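PDB 4F21: Carboxylesterase/phospholipase family protein from Francisella tularensis subsp. tularensis, which probably hydrolyses carboxylic esters, as a serine hydrolase of the carboxylesterase/phospholipase family with the alpha/beta-hydrolase fold. Local coordinates for residues M30-A33 / K34-F38; V62-E66 / I67-F71; I70-H73 / A74-P78; M87-W90 / Y91-S95; H226-M230 / E231-D235. One frame throughout, in Å; residues are numbered along the deposited sequence.

In the fold
The five contacts are all local and come in order along the chain. Interactions 1 and 2 lie with centres about 6 Å apart, near the start of strand 67-72, next to edge strand 27-30; probable backbone hydrogen bonds between Phe-38 and both Glu-66 and Arg-68 join them. Interaction 3 shares Ile-70 and Phe-71 with interaction 2 and lies at the far end of that strand, the two centres about 18 Å apart. Interaction 4 is the outlier, a surface turn whose centre lies about 42 Å from that of interaction 1, on the opposite side of the chain's centre. Interaction 5 starts at His-226, the histidine of a probable Ser-140, His-226, Asp-194 triad, and its centre is about 25 Å from that of interaction 4.

Interaction 1 (M30-A33 / K34-F38); sequences MEPA and KQARF
Pro-32 and Ala-36 form the apolar part of this loop. The pyrrolidine ring presents CG to the backbone and methyl of Ala-36: Pro-32 CG lies 3.6 Å from Ala-36 CA and 3.7 Å from Ala-36 CB. The same ring corner leans on a carbonyl, with Pro-32 CG 3.4 Å from Lys-34 O, so one ring atom meets two points of the returning arm. The Ala-36 methyl is also approached by a carboxylate oxygen, Glu-31 OE1 standing 3.6 Å from Ala-36 CB. Glu-31 gets there by a bend: CG leaves roughly opposite the backbone N (chi1 -152°), and a turn at chi2 (62°) swings the acid group back over the loop. The loop joins strand 27-30 to strand 38-44, which are not neighbours in the alpha/beta-hydrolase sheet; strand 67-72 lies between them, and the loop passes over the end where that strand starts. Glu-31 OE1 makes a salt bridge with Arg-68 of that strand, whose side chain also packs on Pro-32 and Ala-36, and Arg-37 NE makes one with Glu-66 just before it. Within the loop the carbonyl oxygens Pro-32 O and Lys-34 O, both acceptors, lie 3.2 Å apart. Lys-34 packs its CB on the backbone oxygen of Asp-65 in the neighbouring loop, while the chain beyond CG runs outward, fully extended and exposed.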
# COMPACT_ATOMS: atom_id res chain seq x y z
N MET A 30 -9.25 -9.42 11.82
CA MET A 30 -10.50 -10.05 11.43
C MET A 30 -10.26 -11.48 10.96
O MET A 30 -9.62 -11.71 9.93
CB MET A 30 -11.21 -9.25 10.33
CG MET A 30 -11.87 -7.97 10.81
SD MET A 30 -12.90 -7.23 9.52
CE MET A 30 -13.48 -5.76 10.35
N GLU A 31 -10.78 -12.44 11.72
CA GLU A 31 -10.68 -13.84 11.35
C GLU A 31 -11.87 -14.21 10.48
O GLU A 31 -13.01 -13.89 10.81
CB GLU A 31 -10.64 -14.72 12.60
CG GLU A 31 -9.89 -16.03 12.41
CD GLU A 31 -8.43 -15.81 12.07
OE1 GLU A 31 -7.99 -16.30 11.00
OE2 GLU A 31 -7.73 -15.15 12.86
N PRO A 32 -11.61 -14.88 9.35
CA PRO A 32 -12.66 -15.17 8.37
C PRO A 32 -13.63 -16.23 8.88
O PRO A 32 -13.32 -16.96 9.82
CB PRO A 32 -11.87 -15.70 7.17
CG PRO A 32 -10.65 -16.29 7.77
CD PRO A 32 -10.30 -15.42 8.93
N ALA A 33 -14.81 -16.30 8.26
CA ALA A 33 -15.84 -17.26 8.64
C ALA A 33 -15.35 -18.70 8.47
O ALA A 33 -15.42 -19.49 9.41
CB ALA A 33 -17.10 -17.02 7.83
N LYS A 34 -14.85 -19.02 7.29
CA LYS A 34 -14.25 -20.33 7.05
C LYS A 34 -12.76 -20.26 7.38
O LYS A 34 -12.28 -19.24 7.90
CB LYS A 34 -14.45 -20.78 5.61
CG LYS A 34 -15.91 -20.92 5.19
CD LYS A 34 -16.04 -21.41 3.76
CE LYS A 34 -17.50 -21.54 3.35
NZ LYS A 34 -17.63 -22.03 1.94
N GLN A 35 -12.03 -21.33 7.09
CA GLN A 35 -10.60 -21.38 7.38
C GLN A 35 -9.84 -20.28 6.65
O GLN A 35 -10.12 -19.99 5.49
CB GLN A 35 -10.03 -22.75 6.99
CG GLN A 35 -8.59 -22.95 7.40
CD GLN A 35 -7.98 -24.20 6.79
OE1 GLN A 35 -8.19 -24.49 5.61
NE2 GLN A 35 -7.23 -24.95 7.59
N ALA A 36 -8.88 -19.67 7.34
CA ALA A 36 -8.06 -18.63 6.74
C ALA A 36 -7.13 -19.23 5.70
O ALA A 36 -6.28 -20.06 6.02
CB ALA A 36 -7.27 -17.88 7.80
N ARG A 37 -7.30 -18.81 4.45
CA ARG A 37 -6.45 -19.27 3.37
C ARG A 37 -5.75 -18.07 2.75
O ARG A 37 -4.67 -18.19 2.17
CB ARG A 37 -7.29 -20.01 2.32
CG ARG A 37 -6.48 -20.81 1.30
CD ARG A 37 -7.31 -21.92 0.66
NE ARG A 37 -8.48 -21.42 -0.06
CZ ARG A 37 -8.51 -21.17 -1.36
NH1 ARG A 37 -7.43 -21.36 -2.10
NH2 ARG A 37 -9.62 -20.72 -1.93
N PHE A 38 -6.36 -16.89 2.91
CA PHE A 38 -5.83 -15.66 2.35
C PHE A 38 -5.68 -14.59 3.42
O PHE A 38 -6.19 -14.74 4.53
CB PHE A 38 -6.74 -15.16 1.23
CG PHE A 38 -7.01 -16.19 0.16
CD1 PHE A 38 -6.00 -16.61 -0.69
CD2 PHE A 38 -8.27 -16.73 0.00
CE1 PHE A 38 -6.24 -17.55 -1.66
CE2 PHE A 38 -8.52 -17.68 -0.98
CZ PHE A 38 -7.50 -18.08 -1.81

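Interaction 2 (V62-E66 / I67-F71); sequences VSLDE and IRFIF
Leu-64 and Phe-69 meet at about a right angle, the branched end of the leucine coming to the rim of the ring rather than over a face. Leu-64 CD2 lies in the ring plane, 3.6 Å from Phe-69 CE1, and Leu-64 CD1 backs it up at 4.0 Å from the same carbon. The CD2 methyl also serves Ile-67, whose chain crosses that of Leu-64 obliquely: Ile-67 CD1 sits 3.7 Å from Leu-64 CD2. Ile-67 reaches this point because CG1 lies opposite its carbonyl carbon (chi1 -59°) and the chain then runs straight on to CD1, which also comes to 3.7 Å from Ser-63 O. Ile-67 and Phe-69, two apart on strand 67-71, point to the same side of the sheet, and Leu-64 in the preceding loop bridges them. Val-57 packs on Leu-64 and Phe-69, and Ile-240 of helix 230-243 on Ile-67. Glu-66 takes its polar end elsewhere, to a salt bridge with Arg-37. The side-chain contact of Leu-64, Ile-67 and Phe-69 thus rests on dispersion between methyls, an aliphatic chain and an aromatic edge; it is non-directional, so the fit depends on how the surfaces match.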
# COMPACT_ATOMS: atom_id res chain seq x y z
N VAL A 62 -16.78 -9.56 -2.48
CA VAL A 62 -16.02 -10.80 -2.60
C VAL A 62 -16.18 -11.65 -1.36
O VAL A 62 -16.26 -11.12 -0.25
CB VAL A 62 -14.53 -10.53 -2.80
CG1 VAL A 62 -13.80 -11.78 -3.27
CG2 VAL A 62 -14.35 -9.43 -3.80
N SER A 63 -16.20 -12.97 -1.55
CA SER A 63 -16.33 -13.91 -0.43
C SER A 63 -15.19 -13.72 0.57
O SER A 63 -14.02 -13.88 0.24
CB SER A 63 -16.38 -15.36 -0.93
OG SER A 63 -15.20 -15.73 -1.62
N LEU A 64 -15.56 -13.35 1.80
CA LEU A 64 -14.58 -13.20 2.87
C LEU A 64 -14.64 -14.42 3.78
O LEU A 64 -14.29 -14.36 4.96
CB LEU A 64 -14.84 -11.93 3.67
CG LEU A 64 -14.74 -10.63 2.87
CD1 LEU A 64 -14.96 -9.43 3.77
CD2 LEU A 64 -13.40 -10.52 2.15
N ASP A 65 -15.10 -15.53 3.21
CA ASP A 65 -15.09 -16.82 3.89
C ASP A 65 -13.67 -17.23 4.27
O ASP A 65 -13.45 -17.80 5.34
CB ASP A 65 -15.72 -17.89 3.00
CG ASP A 65 -17.24 -17.80 2.96
OD1 ASP A 65 -17.82 -17.96 1.87
OD2 ASP A 65 -17.84 -17.57 4.03
N GLU A 66 -12.70 -16.95 3.40
CA GLU A 66 -11.34 -17.42 3.60
C GLU A 66 -10.29 -16.31 3.60
O GLU A 66 -9.17 -16.53 3.15
CB GLU A 66 -10.98 -18.46 2.54
CG GLU A 66 -11.99 -19.58 2.38
CD GLU A 66 -11.55 -20.63 1.39
OE1 GLU A 66 -10.72 -21.49 1.77
OE2 GLU A 66 -12.01 -20.59 0.23
N ILE A 67 -10.65 -15.14 4.11
CA ILE A 67 -9.73 -14.01 4.10
C ILE A 67 -9.53 -13.37 5.48
O ILE A 67 -10.47 -12.81 6.05
CB ILE A 67 -10.17 -12.92 3.09
CG1 ILE A 67 -10.23 -13.50 1.68
CG2 ILE A 67 -9.21 -11.74 3.12
CD1 ILE A 67 -10.65 -12.51 0.63
N ARG A 68 -8.32 -13.48 6.01
CA ARG A 68 -7.95 -12.82 7.26
C ARG A 68 -7.56 -11.38 6.99
O ARG A 68 -6.83 -11.10 6.04
CB ARG A 68 -6.77 -13.54 7.92
CG ARG A 68 -6.25 -12.84 9.17
CD ARG A 68 -4.96 -13.47 9.68
NE ARG A 68 -5.19 -14.80 10.25
CZ ARG A 68 -4.88 -15.94 9.64
NH1 ARG A 68 -4.34 -15.91 8.43
NH2 ARG A 68 -5.12 -17.10 10.24
N PHE A 69 -8.03 -10.46 7.82
CA PHE A 69 -7.67 -9.05 7.65
C PHE A 69 -6.78 -8.53 8.77
O PHE A 69 -7.09 -8.69 9.96
CB PHE A 69 -8.92 -8.18 7.51
CG PHE A 69 -9.49 -8.15 6.11
CD1 PHE A 69 -10.51 -9.02 5.75
CD2 PHE A 69 -9.01 -7.26 5.17
CE1 PHE A 69 -11.04 -8.99 4.47
CE2 PHE A 69 -9.54 -7.23 3.89
CZ PHE A 69 -10.55 -8.10 3.54
N ILE A 70 -5.67 -7.90 8.38
CA ILE A 70 -4.72 -7.34 9.33
C ILE A 70 -4.68 -5.81 9.25
O ILE A 70 -4.28 -5.26 8.22
CB ILE A 70 -3.30 -7.88 9.08
CG1 ILE A 70 -3.28 -9.40 9.19
CG2 ILE A 70 -2.31 -7.27 10.06
CD1 ILE A 70 -3.73 -9.90 10.54
N PHE A 71 -5.09 -5.14 10.32
CA PHE A 71 -5.07 -3.68 10.40
C PHE A 71 -4.11 -3.19 11.47
O PHE A 71 -4.53 -2.90 12.60
CB PHE A 71 -6.46 -3.14 10.72
CG PHE A 71 -7.42 -3.17 9.57
CD1 PHE A 71 -7.46 -2.13 8.66
CD2 PHE A 71 -8.29 -4.23 9.40
CE1 PHE A 71 -8.34 -2.15 7.60
CE2 PHE A 71 -9.18 -4.26 8.34
CZ PHE A 71 -9.20 -3.22 7.44

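Interaction 3 (I70-H73 / A74-P78); sequences IFPH and ADIIP
Ile-76 folds back over Pro-72 and His-73, and its side chain can be followed outward. The backbone anchors it first: Ile-76 N donates to His-73 O at 3.0 Å in an almost straight bond (174°). From that anchor Ile-76 CB stays beside the same carbonyl, 3.6 Å from His-73 O, and the short branch CG2 lies 3.9 Å from His-73 O. CG1 carries the chain away from this oxygen at an unusual, nearly eclipsed chi1 of -134°; beyond it the branch is extended (chi2 171°), and CD1 arrives at the proline ring, 3.7 Å from Pro-72 CB and 4.1 Å from Pro-72 CG. The two side chains run obliquely to each other. Pro-72 and Ile-76 both also touch Leu-120, so the pair packs together against helix 111-126. Ile-76 O accepts from Ser-113 OG. A second bond of the same three-residue spacing, Ile-77 N to Ala-74 O at 3.0 Å, continues the turn. Together they make two overlapping 3-10 turns, a short 3-10 segment over 74-76 that follows the end of strand 67-72 and starts the loop leading to helix 82-88 in this alpha/beta-hydrolase fold.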
# COMPACT_ATOMS: atom_id res chain seq x y z
N ILE A 70 -5.67 -7.90 8.38
CA ILE A 70 -4.72 -7.34 9.33
C ILE A 70 -4.68 -5.81 9.25
O ILE A 70 -4.28 -5.26 8.22
CB ILE A 70 -3.30 -7.88 9.08
CG1 ILE A 70 -3.28 -9.40 9.19
CG2 ILE A 70 -2.31 -7.27 10.06
CD1 ILE A 70 -3.73 -9.90 10.54
N PHE A 71 -5.09 -5.14 10.32
CA PHE A 71 -5.07 -3.68 10.40
C PHE A 71 -4.11 -3.19 11.47
O PHE A 71 -4.53 -2.90 12.60
CB PHE A 71 -6.46 -3.14 10.72
CG PHE A 71 -7.42 -3.17 9.57
CD1 PHE A 71 -7.46 -2.13 8.66
CD2 PHE A 71 -8.29 -4.23 9.40
CE1 PHE A 71 -8.34 -2.15 7.60
CE2 PHE A 71 -9.18 -4.26 8.34
CZ PHE A 71 -9.20 -3.22 7.44
N PRO A 72 -2.81 -3.07 11.14
CA PRO A 72 -1.82 -2.58 12.10
C PRO A 72 -2.11 -1.14 12.54
O PRO A 72 -2.59 -0.34 11.73
CB PRO A 72 -0.51 -2.62 11.31
CG PRO A 72 -0.75 -3.61 10.22
CD PRO A 72 -2.19 -3.45 9.86
N HIS A 73 -1.84 -0.83 13.81
CA HIS A 73 -2.06 0.52 14.32
C HIS A 73 -1.04 1.48 13.73
O HIS A 73 0.06 1.09 13.35
CB HIS A 73 -2.00 0.54 15.85
CG HIS A 73 -3.22 -0.03 16.51
ND1 HIS A 73 -3.93 -1.09 15.98
CD2 HIS A 73 -3.86 0.31 17.66
CE1 HIS A 73 -4.95 -1.37 16.78
NE2 HIS A 73 -4.93 -0.54 17.80
N ALA A 74 -1.41 2.76 13.67
CA ALA A 74 -0.65 3.77 12.94
C ALA A 74 0.79 3.99 13.41
O ALA A 74 1.54 4.76 12.80
CB ALA A 74 -1.41 5.10 12.92
N ASP A 75 1.18 3.33 14.50
CA ASP A 75 2.55 3.45 15.00
C ASP A 75 3.51 2.75 14.05
O ASP A 75 4.71 3.03 14.04
CB ASP A 75 2.66 2.85 16.40
CG ASP A 75 1.38 3.00 17.20
OD1 ASP A 75 0.58 3.90 16.88
OD2 ASP A 75 1.17 2.21 18.15
N ILE A 76 2.98 1.83 13.24
CA ILE A 76 3.76 1.14 12.23
C ILE A 76 4.17 2.12 11.13
O ILE A 76 5.14 1.89 10.40
CB ILE A 76 2.99 -0.07 11.63
CG1 ILE A 76 3.88 -1.30 11.55
CG2 ILE A 76 2.38 0.27 10.27
CD1 ILE A 76 3.15 -2.57 11.18
N ILE A 77 3.43 3.22 11.03
CA ILE A 77 3.73 4.30 10.09
C ILE A 77 4.28 5.50 10.85
O ILE A 77 3.53 6.24 11.47
CB ILE A 77 2.46 4.76 9.35
CG1 ILE A 77 1.78 3.58 8.65
CG2 ILE A 77 2.80 5.85 8.35
CD1 ILE A 77 2.47 3.10 7.41
N PRO A 78 5.61 5.69 10.80
CA PRO A 78 6.25 6.81 11.49
C PRO A 78 5.73 8.15 11.00
O PRO A 78 5.27 8.26 9.87
CB PRO A 78 7.73 6.64 11.14
CG PRO A 78 7.75 5.80 9.90
CD PRO A 78 6.58 4.88 10.04

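Interaction 4 (M87-W90 / Y91-S95); sequences MRAW and YDIKS
A beta-turn at the protein surface, following the end of helix 82-88, brings Ala-89 and the carbonyl of Trp-90 against Ile-93. Ile-93 N makes a weak hydrogen bond to Trp-90 O, 3.1 Å long with an angle of only 122° at the hydrogen. The side chain of Ile-93 adds an apolar contact. CG1 leaves opposite the backbone N (chi1 -179°) and the chain continues straight, so Ile-93 CD1 meets the methyl of Ala-89 at 3.6 Å from Ala-89 CB. The other branch stays near the carbonyl, Ile-93 CG2 lying 3.8 Å from Trp-90 O. At the corner of the turn two aromatic groups come near without stacking. Tyr-91 CE2 is at the edge of the indole, 4.4 Å from Trp-90 CE3. On the same corner Asp-92 sends OD2 to 3.6 Å from Trp-90 CB, while its carboxylate carbon CG lies about 3.5 Å above the plane of the Tyr-91 ring, offset toward the rim. Trp-90, Tyr-91 and Asp-92 are all exposed, and each touches a crystal neighbour, so their positions may partly reflect the lattice. Beyond the turn, Ala-89 packs on Leu-101 in the long loop that runs on to helix 111-126, and Ile-93 on Pro-198, just before helix 199-210; the contact lies at the surface, its centre about 22 Å from the centre of the chain.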
# COMPACT_ATOMS: atom_id res chain seq x y z
N MET A 87 5.85 19.90 4.17
CA MET A 87 6.19 21.13 4.86
C MET A 87 7.15 21.93 3.99
O MET A 87 7.17 23.16 4.04
CB MET A 87 6.81 20.86 6.24
CG MET A 87 5.81 20.47 7.31
N ARG A 88 7.94 21.22 3.19
CA ARG A 88 8.91 21.88 2.32
C ARG A 88 8.37 22.17 0.93
O ARG A 88 8.49 23.29 0.42
CB ARG A 88 10.19 21.05 2.20
CG ARG A 88 10.83 20.68 3.52
CD ARG A 88 12.31 20.45 3.33
NE ARG A 88 13.10 21.46 4.02
CZ ARG A 88 14.39 21.67 3.81
NH1 ARG A 88 15.05 20.95 2.91
NH2 ARG A 88 15.03 22.62 4.49
N ALA A 89 7.77 21.16 0.30
CA ALA A 89 7.35 21.25 -1.09
C ALA A 89 6.28 22.31 -1.36
O ALA A 89 5.56 22.73 -0.45
CB ALA A 89 6.86 19.89 -1.58
N TRP A 90 6.20 22.75 -2.61
CA TRP A 90 5.22 23.75 -3.02
C TRP A 90 3.82 23.16 -2.99
O TRP A 90 3.64 21.96 -3.17
CB TRP A 90 5.52 24.26 -4.42
CG TRP A 90 6.73 25.13 -4.50
CD1 TRP A 90 8.03 24.71 -4.59
CD2 TRP A 90 6.76 26.56 -4.53
NE1 TRP A 90 8.87 25.80 -4.66
CE2 TRP A 90 8.11 26.94 -4.63
CE3 TRP A 90 5.78 27.55 -4.48
CZ2 TRP A 90 8.51 28.28 -4.68
CZ3 TRP A 90 6.17 28.88 -4.54
CH2 TRP A 90 7.52 29.23 -4.63
N TYR A 91 2.84 24.03 -2.78
CA TYR A 91 1.44 23.63 -2.70
C TYR A 91 0.98 22.86 -3.95
O TYR A 91 0.12 21.98 -3.86
CB TYR A 91 0.56 24.87 -2.50
CG TYR A 91 0.51 25.81 -3.69
CD1 TYR A 91 -0.53 25.73 -4.61
CD2 TYR A 91 1.49 26.77 -3.89
CE1 TYR A 91 -0.58 26.58 -5.70
CE2 TYR A 91 1.44 27.63 -4.98
CZ TYR A 91 0.40 27.53 -5.88
OH TYR A 91 0.33 28.38 -6.98
N ASP A 92 1.57 23.20 -5.09
CA ASP A 92 1.23 22.56 -6.35
C ASP A 92 2.41 21.74 -6.87
O ASP A 92 2.78 21.85 -8.04
CB ASP A 92 0.84 23.62 -7.39
CG ASP A 92 1.89 24.71 -7.53
OD1 ASP A 92 1.59 25.74 -8.16
OD2 ASP A 92 3.02 24.54 -7.02
N ILE A 93 2.99 20.92 -6.00
CA ILE A 93 4.16 20.12 -6.34
C ILE A 93 3.91 19.21 -7.55
O ILE A 93 2.79 18.72 -7.75
CB ILE A 93 4.64 19.29 -5.12
CG1 ILE A 93 5.89 18.48 -5.47
CG2 ILE A 93 3.52 18.42 -4.59
CD1 ILE A 93 6.37 17.58 -4.36
N LYS A 94 4.95 18.99 -8.36
CA LYS A 94 4.82 18.23 -9.60
C LYS A 94 5.85 17.11 -9.75
O LYS A 94 5.65 16.18 -10.53
CB LYS A 94 4.92 19.17 -10.80
CG LYS A 94 3.86 20.26 -10.85
CD LYS A 94 4.27 21.39 -11.80
CE LYS A 94 4.63 20.87 -13.19
NZ LYS A 94 6.08 20.57 -13.37
N SER A 95 6.96 17.21 -9.02
CA SER A 95 8.03 16.21 -9.14
C SER A 95 8.95 16.19 -7.92
O SER A 95 8.86 17.05 -7.04
CB SER A 95 8.86 16.46 -10.41
OG SER A 95 9.62 17.65 -10.29

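Interaction 5 (H226-M230 / E231-D235); sequences HSVCM and EEIKD
Cys-229, the N-cap residue of helix 230-243, and Glu-232 form a capping box. Glu-232 N donates to Cys-229 SG at 3.5 Å with an angle of 156°, and in return Cys-229 N makes a weak hydrogen bond to Glu-232 OE1, also at 3.5 Å. Each residue thus uses its backbone N-H on the other's side chain. The thiol can do this because SG lies between the backbone N and the carbonyl carbon (chi1 65°), which turns it back toward the first turn; Cys-229 SG also touches Glu-232 CB at 3.5 Å. The backbone continues the pattern in the next bonds, Ile-233 N to Cys-229 O at 3.1 Å and Lys-234 N to Met-230 O at 3.1 Å. Apolar contacts lie beside this polar frame. Val-228 and Ile-233 meet at about a right angle, with Val-228 CG1 3.8 Å from Ile-233 CG1. Met-230, bent at chi2 and chi3, curls back so that CE comes against Ile-233 CB, the modelled 3.3 Å between Met-230 CE and Ile-233 CB being doubtfully short. Farther out, Tyr-221 and Met-224 touch Cys-229 and Glu-232, Phe-53 lies on Val-228, and Ile-56 lies on Ile-233. Upstream, His-226 hydrogen-bonds through ND1 to Asp-194 and through NE2 to Ser-140, consistent with a catalytic triad just ahead of the helix. The chemistry implies a cap in which a soft sulfur acceptor satisfies an early helix N-H, while the Glu-232 carboxylate near the helix start would probably also be favoured by the helix dipole.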
# COMPACT_ATOMS: atom_id res chain seq x y z
N HIS A 226 -8.45 13.50 -1.83
CA HIS A 226 -7.69 12.61 -0.96
C HIS A 226 -8.63 11.75 -0.12
O HIS A 226 -8.85 12.02 1.06
CB HIS A 226 -6.76 13.41 -0.04
CG HIS A 226 -5.63 12.61 0.53
ND1 HIS A 226 -4.70 11.98 -0.26
CD2 HIS A 226 -5.29 12.34 1.81
CE1 HIS A 226 -3.83 11.35 0.51
NE2 HIS A 226 -4.16 11.55 1.77
N SER A 227 -9.18 10.71 -0.74
CA SER A 227 -10.13 9.83 -0.07
C SER A 227 -10.32 8.52 -0.83
O SER A 227 -9.58 8.22 -1.76
CB SER A 227 -11.48 10.54 0.07
OG SER A 227 -11.98 10.97 -1.19
N VAL A 228 -11.33 7.76 -0.43
CA VAL A 228 -11.70 6.53 -1.12
C VAL A 228 -13.19 6.56 -1.43
O VAL A 228 -14.01 6.74 -0.53
CB VAL A 228 -11.38 5.28 -0.27
CG1 VAL A 228 -11.98 4.03 -0.89
CG2 VAL A 228 -9.88 5.12 -0.08
N CYS A 229 -13.54 6.39 -2.70
CA CYS A 229 -14.93 6.44 -3.14
C CYS A 229 -15.54 5.05 -3.31
O CYS A 229 -14.92 4.03 -3.00
CB CYS A 229 -15.07 7.24 -4.43
SG CYS A 229 -14.25 6.47 -5.84
N MET A 230 -16.76 5.03 -3.78
CA MET A 230 -17.51 3.80 -3.88
C MET A 230 -17.17 2.96 -5.10
O MET A 230 -17.17 1.76 -5.02
CB MET A 230 -19.01 4.09 -3.76
CG MET A 230 -19.52 4.19 -2.34
SD MET A 230 -19.78 2.64 -1.37
CE MET A 230 -18.20 1.88 -1.47
N GLU A 231 -16.88 3.61 -6.22
CA GLU A 231 -16.45 2.94 -7.45
C GLU A 231 -15.09 2.31 -7.19
O GLU A 231 -14.82 1.17 -7.58
CB GLU A 231 -16.33 3.96 -8.59
CG GLU A 231 -17.59 4.82 -8.79
CD GLU A 231 -18.77 4.03 -9.34
OE1 GLU A 231 -18.54 2.92 -9.86
OE2 GLU A 231 -19.91 4.53 -9.25
N GLU A 232 -14.25 3.06 -6.48
CA GLU A 232 -12.93 2.58 -6.10
C GLU A 232 -13.04 1.37 -5.19
O GLU A 232 -12.28 0.42 -5.33
CB GLU A 232 -12.15 3.69 -5.39
CG GLU A 232 -10.74 3.30 -5.00
CD GLU A 232 -9.95 4.48 -4.48
OE1 GLU A 232 -10.56 5.56 -4.27
OE2 GLU A 232 -8.73 4.33 -4.27
N ILE A 233 -13.99 1.40 -4.26
CA ILE A 233 -14.22 0.27 -3.36
C ILE A 233 -14.60 -0.97 -4.16
O ILE A 233 -14.11 -2.08 -3.90
CB ILE A 233 -15.30 0.59 -2.32
CG1 ILE A 233 -14.70 1.41 -1.17
CG2 ILE A 233 -15.90 -0.67 -1.75
CD1 ILE A 233 -13.70 0.64 -0.34
N LYS A 234 -15.48 -0.78 -5.14
CA LYS A 234 -15.83 -1.85 -6.06
C LYS A 234 -14.59 -2.41 -6.76
O LYS A 234 -14.42 -3.62 -6.85
CB LYS A 234 -16.84 -1.36 -7.11
CG LYS A 234 -17.18 -2.40 -8.17
CD LYS A 234 -17.74 -1.76 -9.43
CE LYS A 234 -17.99 -2.81 -10.50
NZ LYS A 234 -18.37 -2.21 -11.81
N ASP A 235 -13.72 -1.52 -7.24
CA ASP A 235 -12.52 -1.96 -7.94
C ASP A 235 -11.52 -2.70 -7.04
O ASP A 235 -10.83 -3.62 -7.48
CB ASP A 235 -11.82 -0.78 -8.64
CG ASP A 235 -12.33 -0.55 -10.05
OD1 ASP A 235 -13.04 -1.44 -10.57
OD2 ASP A 235 -12.02 0.51 -10.63